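Local coordinates for DUF3218 domain-containing protein (Pseudomonas aeruginosa, PDB 2IGS), which is of unknown function but probably has a fold related to that of lysozyme, at residues I44-R47 with F52-G55; L46-E51 with G116-F121; T100-N105 with L209-F214; S146-S151 with S191-T196. All coordinates share one frame; numbering follows the deposited sequence.

Overall arrangement
Contacts 1 and 2 both start from the end of helix 35-48 and share Leu46 and Arg47; their centres lie about 9 Å apart. Ile44 joins them, with CG2 at 3.8 Å from Leu118 CD2. Contact 3 pairs helix 87-113 with helix 203-216. Its centre is about 16 Å from that of contact 2, and Phe214 meets the ring of Phe121 edge-to-face. Contact 4 packs the small sheet on helix 190-200, the helix just before 203-216 in the chain. It touches contact 3 where Leu209 CD2 lies 3.7 Å from Val150 CG1. A bound acetic acid, probably from crystallisation, lies about 4 Å from the side chain of Leu118.

Contact 1: I44-R47 with F52-G55; sequences IPLR and FIPG
With chi1 at -175°, Leu46 sends CG away from its own backbone N, and Phe52 holds CG anti to its carbonyl carbon (chi1 -76°). These settings bring CD1 of Leu46 to CB of Phe52 at 3.9 Å. This is a helix-to-loop contact just past the C-terminal end of helix 35-48. The chain runs on past the helix end, and the side chain of Phe52 points back to Pro45 and Leu46. The side chains of Leu46 and Phe52 slide past each other in opposite directions. The leucine therefore reaches the root of the phenylalanine, while the aromatic ring runs on toward Pro45. CD1 of Leu46 also approaches CG1 of Ile53 at 4.3 Å, so one methyl serves both loop residues. No hydrogen bond crosses between the segments, and the touching is chiefly apolar.

The ring of Phe52 is buried. It stacks with Tyr65 of helix 63-82 and also meets the rings of His49 and Tyr128. Leu46 and Ile53 both touch Tyr65 as well, which ties the loop and the helix end to helix 63-82. The side chain of Pro45 also touches Tyr203 and Val207 of helix 203-216. The helix is kinked here: the N atoms of Pro45 and Leu46 make no bond to the preceding turn. The ring of Phe52 meets the backbone of Pro45 obliquely, with CE2 at 3.7 Å from the carbonyl O of Pro45.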
loop_
_atom_site.group_PDB
_atom_site.type_symbol
_atom_site.label_atom_id
_atom_site.label_comp_id
_atom_site.label_asym_id
_atom_site.label_seq_id
_atom_site.Cartn_x
_atom_site.Cartn_y
_atom_site.Cartn_z
ATOM N N ILE F 44 -2.047 -36.197 -16.485
ATOM C CA ILE F 44 -2.531 -35.076 -15.655
ATOM C C ILE F 44 -3.376 -35.492 -14.425
ATOM O O ILE F 44 -2.992 -35.148 -13.313
ATOM C CB ILE F 44 -3.185 -33.904 -16.485
ATOM C CG1 ILE F 44 -2.135 -33.152 -17.328
ATOM C CG2 ILE F 44 -3.873 -32.905 -15.572
ATOM C CD1 ILE F 44 -2.726 -32.058 -18.208
ATOM N N PRO F 45 -4.465 -36.296 -14.609
ATOM C CA PRO F 45 -5.277 -36.737 -13.458
ATOM C C PRO F 45 -4.506 -37.523 -12.418
ATOM O O PRO F 45 -4.821 -37.438 -11.232
ATOM C CB PRO F 45 -6.322 -37.643 -14.093
ATOM C CG PRO F 45 -6.467 -37.131 -15.463
ATOM C CD PRO F 45 -5.028 -36.834 -15.865
ATOM N N LEU F 46 -3.511 -38.294 -12.841
ATOM C CA LEU F 46 -2.723 -39.014 -11.880
ATOM C C LEU F 46 -1.719 -38.094 -11.190
ATOM O O LEU F 46 -1.457 -38.260 -10.002
ATOM C CB LEU F 46 -2.022 -40.217 -12.498
ATOM C CG LEU F 46 -1.256 -41.109 -11.511
ATOM C CD1 LEU F 46 -2.250 -41.793 -10.577
ATOM C CD2 LEU F 46 -0.423 -42.131 -12.296
ATOM N N ARG F 47 -1.173 -37.130 -11.927
ATOM C CA ARG F 47 -0.242 -36.192 -11.327
ATOM C C ARG F 47 -0.949 -35.268 -10.327
ATOM O O ARG F 47 -0.357 -34.863 -9.340
ATOM C CB ARG F 47 0.599 -35.469 -12.387
ATOM C CG ARG F 47 1.901 -36.236 -12.654
ATOM C CD ARG F 47 2.822 -35.640 -13.705
ATOM N NE ARG F 47 2.851 -36.432 -14.940
ATOM C CZ ARG F 47 3.900 -36.522 -15.752
ATOM N NH1 ARG F 47 5.034 -35.880 -15.455
ATOM N NH2 ARG F 47 3.826 -37.261 -16.857
ATOM N N PHE F 52 -4.409 -41.980 -6.070
ATOM C CA PHE F 52 -5.138 -42.972 -6.878
ATOM C C PHE F 52 -4.431 -44.339 -6.829
ATOM O O PHE F 52 -5.079 -45.387 -6.889
ATOM C CB PHE F 52 -5.299 -42.531 -8.337
ATOM C CG PHE F 52 -6.352 -41.470 -8.555
ATOM C CD1 PHE F 52 -7.276 -41.154 -7.557
ATOM C CD2 PHE F 52 -6.410 -40.785 -9.769
ATOM C CE1 PHE F 52 -8.251 -40.152 -7.759
ATOM C CE2 PHE F 52 -7.385 -39.802 -9.995
ATOM C CZ PHE F 52 -8.302 -39.483 -8.971
ATOM N N ILE F 53 -3.101 -44.293 -6.717
ATOM C CA ILE F 53 -2.279 -45.478 -6.473
ATOM C C ILE F 53 -1.530 -45.218 -5.160
ATOM O O ILE F 53 -0.405 -44.720 -5.182
ATOM C CB ILE F 53 -1.287 -45.739 -7.645
ATOM C CG1 ILE F 53 -2.014 -45.800 -8.990
ATOM C CG2 ILE F 53 -0.473 -46.995 -7.420
ATOM C CD1 ILE F 53 -3.075 -46.885 -9.103
ATOM N N PRO F 54 -2.169 -45.512 -4.009
ATOM C CA PRO F 54 -1.555 -45.193 -2.709
ATOM C C PRO F 54 -0.275 -45.984 -2.402
ATOM O O PRO F 54 -0.294 -47.211 -2.352
ATOM C CB PRO F 54 -2.658 -45.534 -1.697
ATOM C CG PRO F 54 -3.579 -46.443 -2.405
ATOM C CD PRO F 54 -3.495 -46.138 -3.862
ATOM N N GLY F 55 0.824 -45.260 -2.200
ATOM C CA GLY F 55 2.125 -45.855 -1.873
ATOM C C GLY F 55 2.733 -46.618 -3.035
ATOM O O GLY F 55 3.558 -47.510 -2.837
#

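Contact 2: L46-E51 with G116-F121; sequences LRLHPE and GYLDRF
This is an apolar, partly buried contact between the C-terminal end of helix 35-48 and a 3-10 segment in the loop after helix 87-113. Leu48 carries most of it with its two methyl branches. CD2 rests against the backbone of Leu118, 3.7 Å from its carbonyl O, and lies 4.3 Å from CD2 of the same leucine. CD1 takes the other partner and packs on CB of Phe121 at 3.8 Å. Leu48 has CG anti to its carbonyl carbon (chi1 -70°), which points the fork at the 3-10 segment. Its side chain and that of Phe121 cross at about a right angle. Leu118 also reaches back with CD1 to CB of Arg47, at 4.0 Å. The arginine thus contributes the root of its chain; in the conformer described, its NH2 forms a salt bridge with Asp43. Within the 3-10 segment, CD2 of Leu118 sits at the edge of the Phe121 ring, in its plane. Asp119 OD2 forms a hydrogen bond with Ala138 N of the second subunit. Behind this layer, Phe121 packs on Leu210 and Leu211 of helix 203-216, and Tyr117 packs on helix 87-113. The 3-10 segment is therefore wedged among helices 35-48, 87-113 and 203-216.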
loop_
_atom_site.group_PDB
_atom_site.type_symbol
_atom_site.label_atom_id
_atom_site.label_comp_id
_atom_site.label_asym_id
_atom_site.label_seq_id
_atom_site.Cartn_x
_atom_site.Cartn_y
_atom_site.Cartn_z
ATOM N N LEU F 46 -3.511 -38.294 -12.841
ATOM C CA LEU F 46 -2.723 -39.014 -11.880
ATOM C C LEU F 46 -1.719 -38.094 -11.190
ATOM O O LEU F 46 -1.457 -38.260 -10.002
ATOM C CB LEU F 46 -2.022 -40.217 -12.498
ATOM C CG LEU F 46 -1.256 -41.109 -11.511
ATOM C CD1 LEU F 46 -2.250 -41.793 -10.577
ATOM C CD2 LEU F 46 -0.423 -42.131 -12.296
ATOM N N ARG F 47 -1.173 -37.130 -11.927
ATOM C CA ARG F 47 -0.242 -36.192 -11.327
ATOM C C ARG F 47 -0.949 -35.268 -10.327
ATOM O O ARG F 47 -0.357 -34.863 -9.340
ATOM C CB ARG F 47 0.599 -35.469 -12.387
ATOM C CG ARG F 47 1.901 -36.236 -12.654
ATOM C CD ARG F 47 2.822 -35.640 -13.705
ATOM N NE ARG F 47 2.851 -36.432 -14.940
ATOM C CZ ARG F 47 3.900 -36.522 -15.752
ATOM N NH1 ARG F 47 5.034 -35.880 -15.455
ATOM N NH2 ARG F 47 3.826 -37.261 -16.857
ATOM N N LEU F 48 -2.234 -35.002 -10.558
ATOM C CA LEU F 48 -3.080 -34.292 -9.578
ATOM C C LEU F 48 -3.481 -35.127 -8.354
ATOM O O LEU F 48 -3.600 -34.602 -7.251
ATOM C CB LEU F 48 -4.318 -33.694 -10.248
ATOM C CG LEU F 48 -4.106 -32.500 -11.197
ATOM C CD1 LEU F 48 -5.422 -32.263 -11.945
ATOM C CD2 LEU F 48 -3.631 -31.209 -10.464
ATOM N N HIS F 49 -3.666 -36.424 -8.545
ATOM C CA HIS F 49 -4.109 -37.319 -7.474
ATOM C C HIS F 49 -3.227 -38.570 -7.396
ATOM O O HIS F 49 -3.675 -39.660 -7.760
ATOM C CB HIS F 49 -5.584 -37.703 -7.671
ATOM C CG HIS F 49 -6.524 -36.549 -7.495
ATOM N ND1 HIS F 49 -6.957 -36.139 -6.257
ATOM C CD2 HIS F 49 -7.051 -35.678 -8.388
ATOM C CE1 HIS F 49 -7.733 -35.073 -6.391
ATOM N NE2 HIS F 49 -7.813 -34.780 -7.678
ATOM N N PRO F 50 -1.968 -38.413 -6.927
ATOM C CA PRO F 50 -1.099 -39.575 -6.752
ATOM C C PRO F 50 -1.662 -40.609 -5.766
ATOM O O PRO F 50 -1.200 -41.740 -5.767
ATOM C CB PRO F 50 0.202 -38.960 -6.214
ATOM C CG PRO F 50 -0.201 -37.603 -5.674
ATOM C CD PRO F 50 -1.289 -37.154 -6.541
ATOM N N GLU F 51 -2.650 -40.236 -4.948
ATOM C CA GLU F 51 -3.289 -41.199 -4.035
ATOM C C GLU F 51 -4.215 -42.171 -4.760
ATOM O O GLU F 51 -4.768 -43.073 -4.118
ATOM C CB GLU F 51 -4.116 -40.533 -2.929
ATOM C CG GLU F 51 -4.005 -39.053 -2.822
ATOM C CD GLU F 51 -4.780 -38.310 -3.892
ATOM O OE1 GLU F 51 -4.136 -37.493 -4.574
ATOM O OE2 GLU F 51 -6.004 -38.522 -4.045
ATOM N N GLY F 116 4.850 -25.218 -13.550
ATOM C CA GLY F 116 3.926 -25.371 -12.422
ATOM C C GLY F 116 2.465 -25.214 -12.808
ATOM O O GLY F 116 1.589 -25.040 -11.939
ATOM N N TYR F 117 2.218 -25.288 -14.117
ATOM C CA TYR F 117 0.893 -25.118 -14.716
ATOM C C TYR F 117 -0.218 -25.928 -14.042
ATOM O O TYR F 117 -1.389 -25.527 -14.039
ATOM C CB TYR F 117 0.944 -25.425 -16.216
ATOM C CG TYR F 117 1.057 -26.893 -16.618
ATOM C CD1 TYR F 117 2.287 -27.454 -16.938
ATOM C CD2 TYR F 117 -0.077 -27.692 -16.739
ATOM C CE1 TYR F 117 2.387 -28.793 -17.339
ATOM C CE2 TYR F 117 0.003 -29.029 -17.135
ATOM C CZ TYR F 117 1.235 -29.572 -17.438
ATOM O OH TYR F 117 1.321 -30.890 -17.830
ATOM N N LEU F 118 0.159 -27.061 -13.464
ATOM C CA LEU F 118 -0.808 -27.975 -12.867
ATOM C C LEU F 118 -1.612 -27.305 -11.772
ATOM O O LEU F 118 -2.703 -27.779 -11.409
ATOM C CB LEU F 118 -0.094 -29.193 -12.263
ATOM C CG LEU F 118 0.171 -30.483 -13.045
ATOM C CD1 LEU F 118 0.612 -31.535 -12.030
ATOM C CD2 LEU F 118 -1.046 -31.008 -13.881
ATOM N N ASP F 119 -1.053 -26.231 -11.203
ATOM C CA ASP F 119 -1.716 -25.555 -10.093
ATOM C C ASP F 119 -3.014 -24.910 -10.543
ATOM O O ASP F 119 -3.924 -24.715 -9.727
ATOM C CB ASP F 119 -0.792 -24.542 -9.397
ATOM C CG ASP F 119 -0.168 -25.106 -8.124
ATOM O OD1 ASP F 119 -0.338 -26.305 -7.860
ATOM O OD2 ASP F 119 0.481 -24.370 -7.369
ATOM N N ARG F 120 -3.094 -24.573 -11.832
ATOM C CA ARG F 120 -4.324 -24.040 -12.421
ATOM C C ARG F 120 -5.507 -25.008 -12.292
ATOM O O ARG F 120 -6.653 -24.571 -12.198
ATOM C CB ARG F 120 -4.113 -23.651 -13.896
ATOM C CG ARG F 120 -3.615 -22.230 -14.115
ATOM C CD ARG F 120 -4.689 -21.189 -13.788
ATOM N NE ARG F 120 -5.417 -20.710 -14.963
ATOM C CZ ARG F 120 -6.578 -20.052 -14.913
ATOM N NH1 ARG F 120 -7.172 -19.802 -13.750
ATOM N NH2 ARG F 120 -7.158 -19.644 -16.031
ATOM N N PHE F 121 -5.217 -26.308 -12.263
ATOM C CA PHE F 121 -6.262 -27.358 -12.300
ATOM C C PHE F 121 -6.763 -27.783 -10.930
ATOM O O PHE F 121 -7.588 -28.699 -10.821
ATOM C CB PHE F 121 -5.779 -28.619 -13.051
ATOM C CG PHE F 121 -5.253 -28.358 -14.433
ATOM C CD1 PHE F 121 -5.928 -27.512 -15.312
ATOM C CD2 PHE F 121 -4.092 -28.999 -14.870
ATOM C CE1 PHE F 121 -5.423 -27.271 -16.614
ATOM C CE2 PHE F 121 -3.567 -28.766 -16.164
ATOM C CZ PHE F 121 -4.239 -27.899 -17.042
#

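Contact 3: T100-N105 with L209-F214; sequences TSMAQN and LLLAYF
The amide of Asn105 is the flat group that crosses this interface. One face of it lies over CA of Ala212 and the carbonyl O of Leu211. Its ND2 comes to 3.3 Å from CA of Ala212 and 3.6 Å from the alanine CB. At the other end of the amide, OD1 accepts a hydrogen bond from a water at 2.7 Å, and the same water donates to the carbonyl O of Ala212. Away from the interface, CD2 of Tyr213 lies over one face of its neighbour's ring, that of Phe214.

The two segments belong to a pair of helices that cross at an angle in the buried helical core, near the centre of the chain. Segments 100-105 of helix 87-113 and 209-214 of helix 203-216 approach to 8.8 Å between axes, with N-to-C directions 44° apart. The small side chain of Ala212 leaves its CA within reach of the asparagine amide. CB of Asn105 packs 3.4 Å from the carbonyl O of Leu211. A chi1 of -71° sets CG of the asparagine beside its backbone N and turns the amide toward Ala212. ND2 gives its hydrogen bond to Thr168 O, so both ends of this buried amide have polar partners. One turn earlier, selenomethionine Met102 offers CG to CD1 of Leu211 at 4.3 Å. Both residues also touch Ala41 of the neighbouring helix 35-48.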
loop_
_atom_site.group_PDB
_atom_site.type_symbol
_atom_site.label_atom_id
_atom_site.label_comp_id
_atom_site.label_asym_id
_atom_site.label_seq_id
_atom_site.Cartn_x
_atom_site.Cartn_y
_atom_site.Cartn_z
ATOM N N THR F 100 -3.862 -33.659 -32.226
ATOM C CA THR F 100 -3.391 -32.336 -32.632
ATOM C C THR F 100 -3.793 -31.269 -31.617
ATOM O O THR F 100 -2.952 -30.497 -31.190
ATOM C CB THR F 100 -3.910 -31.954 -34.041
ATOM O OG1 THR F 100 -3.431 -32.898 -35.011
ATOM C CG2 THR F 100 -3.420 -30.600 -34.452
ATOM N N SER F 101 -5.067 -31.255 -31.220
ATOM C CA SER F 101 -5.618 -30.174 -30.407
ATOM C C SER F 101 -5.051 -30.197 -28.990
ATOM O O SER F 101 -4.674 -29.151 -28.458
ATOM C CB SER F 101 -7.163 -30.190 -30.415
ATOM O OG SER F 101 -7.740 -30.538 -29.156
HETATM N N MSE F 102 -4.961 -31.387 -28.391
HETATM C CA MSE F 102 -4.310 -31.535 -27.098
HETATM C C MSE F 102 -2.872 -31.065 -27.083
HETATM O O MSE F 102 -2.445 -30.478 -26.100
HETATM C CB MSE F 102 -4.356 -32.969 -26.611
HETATM C CG MSE F 102 -5.663 -33.341 -25.987
HETATM SE SE MSE F 102 -5.503 -34.773 -24.713
HETATM C CE MSE F 102 -4.086 -35.828 -25.514
ATOM N N ALA F 103 -2.130 -31.322 -28.160
ATOM C CA ALA F 103 -0.723 -30.951 -28.226
ATOM C C ALA F 103 -0.595 -29.434 -28.213
ATOM O O ALA F 103 0.174 -28.885 -27.440
ATOM C CB ALA F 103 -0.072 -31.541 -29.479
ATOM N N GLN F 104 -1.385 -28.773 -29.060
ATOM C CA GLN F 104 -1.408 -27.318 -29.182
ATOM C C GLN F 104 -1.891 -26.640 -27.901
ATOM O O GLN F 104 -1.290 -25.651 -27.456
ATOM C CB GLN F 104 -2.257 -26.885 -30.392
ATOM C CG GLN F 104 -1.622 -27.244 -31.748
ATOM C CD GLN F 104 -2.574 -27.126 -32.944
ATOM O OE1 GLN F 104 -3.803 -27.125 -32.792
ATOM N NE2 GLN F 104 -2.000 -27.040 -34.149
ATOM N N ASN F 105 -2.952 -27.175 -27.301
ATOM C CA ASN F 105 -3.497 -26.586 -26.080
ATOM C C ASN F 105 -2.541 -26.694 -24.894
ATOM O O ASN F 105 -2.303 -25.704 -24.193
ATOM C CB ASN F 105 -4.917 -27.088 -25.786
ATOM C CG ASN F 105 -5.952 -26.506 -26.779
ATOM O OD1 ASN F 105 -5.841 -25.343 -27.189
ATOM N ND2 ASN F 105 -6.941 -27.317 -27.180
ATOM N N LEU F 209 -10.938 -31.600 -23.215
ATOM C CA LEU F 209 -11.773 -30.458 -22.897
ATOM C C LEU F 209 -11.040 -29.544 -21.932
ATOM O O LEU F 209 -11.027 -28.310 -22.140
ATOM C CB LEU F 209 -13.110 -30.921 -22.274
ATOM C CG LEU F 209 -14.116 -29.886 -21.732
ATOM C CD1 LEU F 209 -14.706 -29.062 -22.891
ATOM C CD2 LEU F 209 -15.257 -30.539 -20.905
ATOM N N LEU F 210 -10.426 -30.149 -20.902
ATOM C CA LEU F 210 -9.712 -29.416 -19.856
ATOM C C LEU F 210 -8.632 -28.497 -20.432
ATOM O O LEU F 210 -8.533 -27.333 -20.063
ATOM C CB LEU F 210 -9.081 -30.381 -18.834
ATOM C CG LEU F 210 -8.298 -29.750 -17.673
ATOM C CD1 LEU F 210 -9.253 -29.116 -16.644
ATOM C CD2 LEU F 210 -7.391 -30.765 -16.988
ATOM N N LEU F 211 -7.821 -29.053 -21.318
ATOM C CA LEU F 211 -6.735 -28.320 -21.948
ATOM C C LEU F 211 -7.248 -27.269 -22.932
ATOM O O LEU F 211 -6.679 -26.199 -23.022
ATOM C CB LEU F 211 -5.795 -29.306 -22.661
ATOM C CG LEU F 211 -5.041 -30.273 -21.743
ATOM C CD1 LEU F 211 -4.195 -31.249 -22.540
ATOM C CD2 LEU F 211 -4.211 -29.515 -20.704
ATOM N N ALA F 212 -8.320 -27.569 -23.659
ATOM C CA ALA F 212 -8.900 -26.588 -24.582
ATOM C C ALA F 212 -9.363 -25.312 -23.875
ATOM O O ALA F 212 -9.056 -24.197 -24.302
ATOM C CB ALA F 212 -10.075 -27.215 -25.361
ATOM N N TYR F 213 -10.147 -25.511 -22.822
ATOM C CA TYR F 213 -10.653 -24.471 -21.937
ATOM C C TYR F 213 -9.505 -23.671 -21.336
ATOM O O TYR F 213 -9.415 -22.462 -21.531
ATOM C CB TYR F 213 -11.466 -25.148 -20.840
ATOM C CG TYR F 213 -12.001 -24.227 -19.765
ATOM C CD1 TYR F 213 -13.170 -23.501 -19.964
ATOM C CD2 TYR F 213 -11.377 -24.142 -18.515
ATOM C CE1 TYR F 213 -13.678 -22.655 -18.980
ATOM C CE2 TYR F 213 -11.885 -23.295 -17.506
ATOM C CZ TYR F 213 -13.031 -22.557 -17.751
ATOM O OH TYR F 213 -13.555 -21.719 -16.786
ATOM N N PHE F 214 -8.605 -24.353 -20.635
ATOM C CA PHE F 214 -7.530 -23.663 -19.923
ATOM C C PHE F 214 -6.490 -23.021 -20.818
ATOM O O PHE F 214 -5.710 -22.193 -20.367
ATOM C CB PHE F 214 -6.876 -24.570 -18.862
ATOM C CG PHE F 214 -7.572 -24.516 -17.534
ATOM C CD1 PHE F 214 -7.475 -23.379 -16.731
ATOM C CD2 PHE F 214 -8.360 -25.567 -17.109
ATOM C CE1 PHE F 214 -8.139 -23.312 -15.512
ATOM C CE2 PHE F 214 -9.019 -25.514 -15.898
ATOM C CZ PHE F 214 -8.900 -24.390 -15.089
HETATM O O HOH W 1 -8.148 -24.092 -26.745
#

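Contact 4: S146-S151 with S191-T196; sequences SGLLVS and SDVFNT
Leu148 reaches from the small antiparallel sheet to helix 190-200, making a strand-on-helix contact. It sits on 148-150, the middle of three short strands. Its CA-CB bond leaves the strand at an angle to the helix, and CB itself makes no close contact there. CG then carries the two methyls to the helix, where they part. CD1 goes to Phe194, approaching the ring obliquely, and lies 3.5 Å from its CD2. CD2 turns to Val193 and meets CG1 at 4.1 Å. Chi2 of Leu148 is near 0°, an eclipsed setting, so the placing of the two methyls, and with it the short approach to Phe194, is less certain. No hydrogen bond crosses between the segments.

With chi1 at -173°, the ring of Phe194 stands opposite its own backbone N and swings toward the sheet, where it also touches Val132 of the neighbouring strand. Leu148 also packs on Phe190 and Ile197, one turn to either side of Phe194 and Val193. The contact thus covers about two turns of the helix. On the helix, the carbonyl O of Asp192 takes two donors: the backbone N of Thr196, and OG1 of Thr196, 2.7 Å away and lifted 41° out of the carbonyl plane.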
loop_
_atom_site.group_PDB
_atom_site.type_symbol
_atom_site.label_atom_id
_atom_site.label_comp_id
_atom_site.label_asym_id
_atom_site.label_seq_id
_atom_site.Cartn_x
_atom_site.Cartn_y
_atom_site.Cartn_z
ATOM N N SER F 146 -26.233 -21.051 -10.394
ATOM C CA SER F 146 -25.211 -22.049 -10.711
ATOM C C SER F 146 -25.526 -22.872 -11.956
ATOM O O SER F 146 -26.697 -23.057 -12.321
ATOM C CB SER F 146 -25.006 -23.021 -9.537
ATOM O OG SER F 146 -24.502 -22.343 -8.402
ATOM N N GLY F 147 -24.470 -23.371 -12.595
ATOM C CA GLY F 147 -24.592 -24.261 -13.735
ATOM C C GLY F 147 -23.618 -25.404 -13.606
ATOM O O GLY F 147 -23.339 -25.863 -12.511
ATOM N N LEU F 148 -23.082 -25.842 -14.736
ATOM C CA LEU F 148 -22.213 -27.002 -14.806
ATOM C C LEU F 148 -20.754 -26.675 -14.523
ATOM O O LEU F 148 -20.163 -25.777 -15.138
ATOM C CB LEU F 148 -22.298 -27.596 -16.219
ATOM C CG LEU F 148 -23.279 -28.711 -16.588
ATOM C CD1 LEU F 148 -24.116 -29.131 -15.415
ATOM C CD2 LEU F 148 -24.115 -28.349 -17.814
ATOM N N LEU F 149 -20.165 -27.452 -13.624
ATOM C CA LEU F 149 -18.733 -27.447 -13.413
ATOM C C LEU F 149 -18.136 -28.827 -13.750
ATOM O O LEU F 149 -18.364 -29.820 -13.047
ATOM C CB LEU F 149 -18.398 -27.011 -11.978
ATOM C CG LEU F 149 -16.912 -26.874 -11.651
ATOM C CD1 LEU F 149 -16.224 -25.808 -12.561
ATOM C CD2 LEU F 149 -16.765 -26.544 -10.166
ATOM N N VAL F 150 -17.334 -28.871 -14.813
ATOM C CA VAL F 150 -16.931 -30.137 -15.390
ATOM C C VAL F 150 -15.426 -30.336 -15.252
ATOM O O VAL F 150 -14.640 -29.393 -15.436
ATOM C CB VAL F 150 -17.419 -30.184 -16.890
ATOM C CG1 VAL F 150 -16.790 -31.309 -17.668
ATOM C CG2 VAL F 150 -18.924 -30.268 -16.941
ATOM N N SER F 151 -15.013 -31.549 -14.907
ATOM C CA SER F 151 -13.592 -31.879 -14.799
ATOM C C SER F 151 -12.862 -30.953 -13.817
ATOM O O SER F 151 -13.430 -30.485 -12.830
ATOM C CB SER F 151 -12.920 -31.819 -16.187
ATOM O OG SER F 151 -11.619 -32.375 -16.162
ATOM N N SER F 191 -31.147 -30.903 -16.739
ATOM C CA SER F 191 -31.000 -32.293 -16.317
ATOM C C SER F 191 -30.535 -33.166 -17.471
ATOM O O SER F 191 -29.596 -33.962 -17.314
ATOM C CB SER F 191 -32.316 -32.857 -15.785
ATOM O OG SER F 191 -32.841 -31.986 -14.801
ATOM N N ASP F 192 -31.207 -33.023 -18.616
ATOM C CA ASP F 192 -30.785 -33.704 -19.832
ATOM C C ASP F 192 -29.325 -33.390 -20.195
ATOM O O ASP F 192 -28.570 -34.311 -20.488
ATOM C CB ASP F 192 -31.720 -33.367 -20.994
ATOM C CG ASP F 192 -33.040 -34.161 -20.956
ATOM O OD1 ASP F 192 -33.260 -35.006 -20.049
ATOM O OD2 ASP F 192 -33.877 -33.930 -21.862
ATOM N N VAL F 193 -28.942 -32.107 -20.177
ATOM C CA VAL F 193 -27.582 -31.673 -20.579
ATOM C C VAL F 193 -26.534 -32.111 -19.559
ATOM O O VAL F 193 -25.490 -32.639 -19.929
ATOM C CB VAL F 193 -27.485 -30.116 -20.883
ATOM C CG1 VAL F 193 -26.033 -29.670 -21.143
ATOM C CG2 VAL F 193 -28.322 -29.750 -22.100
ATOM N N PHE F 194 -26.844 -31.925 -18.283
ATOM C CA PHE F 194 -26.022 -32.409 -17.182
ATOM C C PHE F 194 -25.661 -33.887 -17.404
ATOM O O PHE F 194 -24.495 -34.291 -17.294
ATOM C CB PHE F 194 -26.788 -32.231 -15.855
ATOM C CG PHE F 194 -25.982 -32.547 -14.617
ATOM C CD1 PHE F 194 -25.464 -33.818 -14.397
ATOM C CD2 PHE F 194 -25.793 -31.579 -13.641
ATOM C CE1 PHE F 194 -24.739 -34.102 -13.251
ATOM C CE2 PHE F 194 -25.087 -31.860 -12.478
ATOM C CZ PHE F 194 -24.559 -33.127 -12.288
ATOM N N ASN F 195 -26.668 -34.676 -17.745
ATOM C CA ASN F 195 -26.492 -36.123 -17.838
ATOM C C ASN F 195 -25.968 -36.720 -19.137
ATOM O O ASN F 195 -25.275 -37.745 -19.103
ATOM C CB ASN F 195 -27.696 -36.840 -17.258
ATOM C CG ASN F 195 -27.698 -36.723 -15.751
ATOM O OD1 ASN F 195 -26.763 -37.190 -15.104
ATOM N ND2 ASN F 195 -28.674 -36.007 -15.193
ATOM N N THR F 196 -26.245 -36.030 -20.242
ATOM C CA THR F 196 -25.569 -36.234 -21.529
ATOM C C THR F 196 -24.050 -36.064 -21.411
ATOM O O THR F 196 -23.278 -36.893 -21.915
ATOM C CB THR F 196 -26.049 -35.207 -22.597
ATOM O OG1 THR F 196 -27.453 -35.328 -22.751
ATOM C CG2 THR F 196 -25.427 -35.495 -23.947
#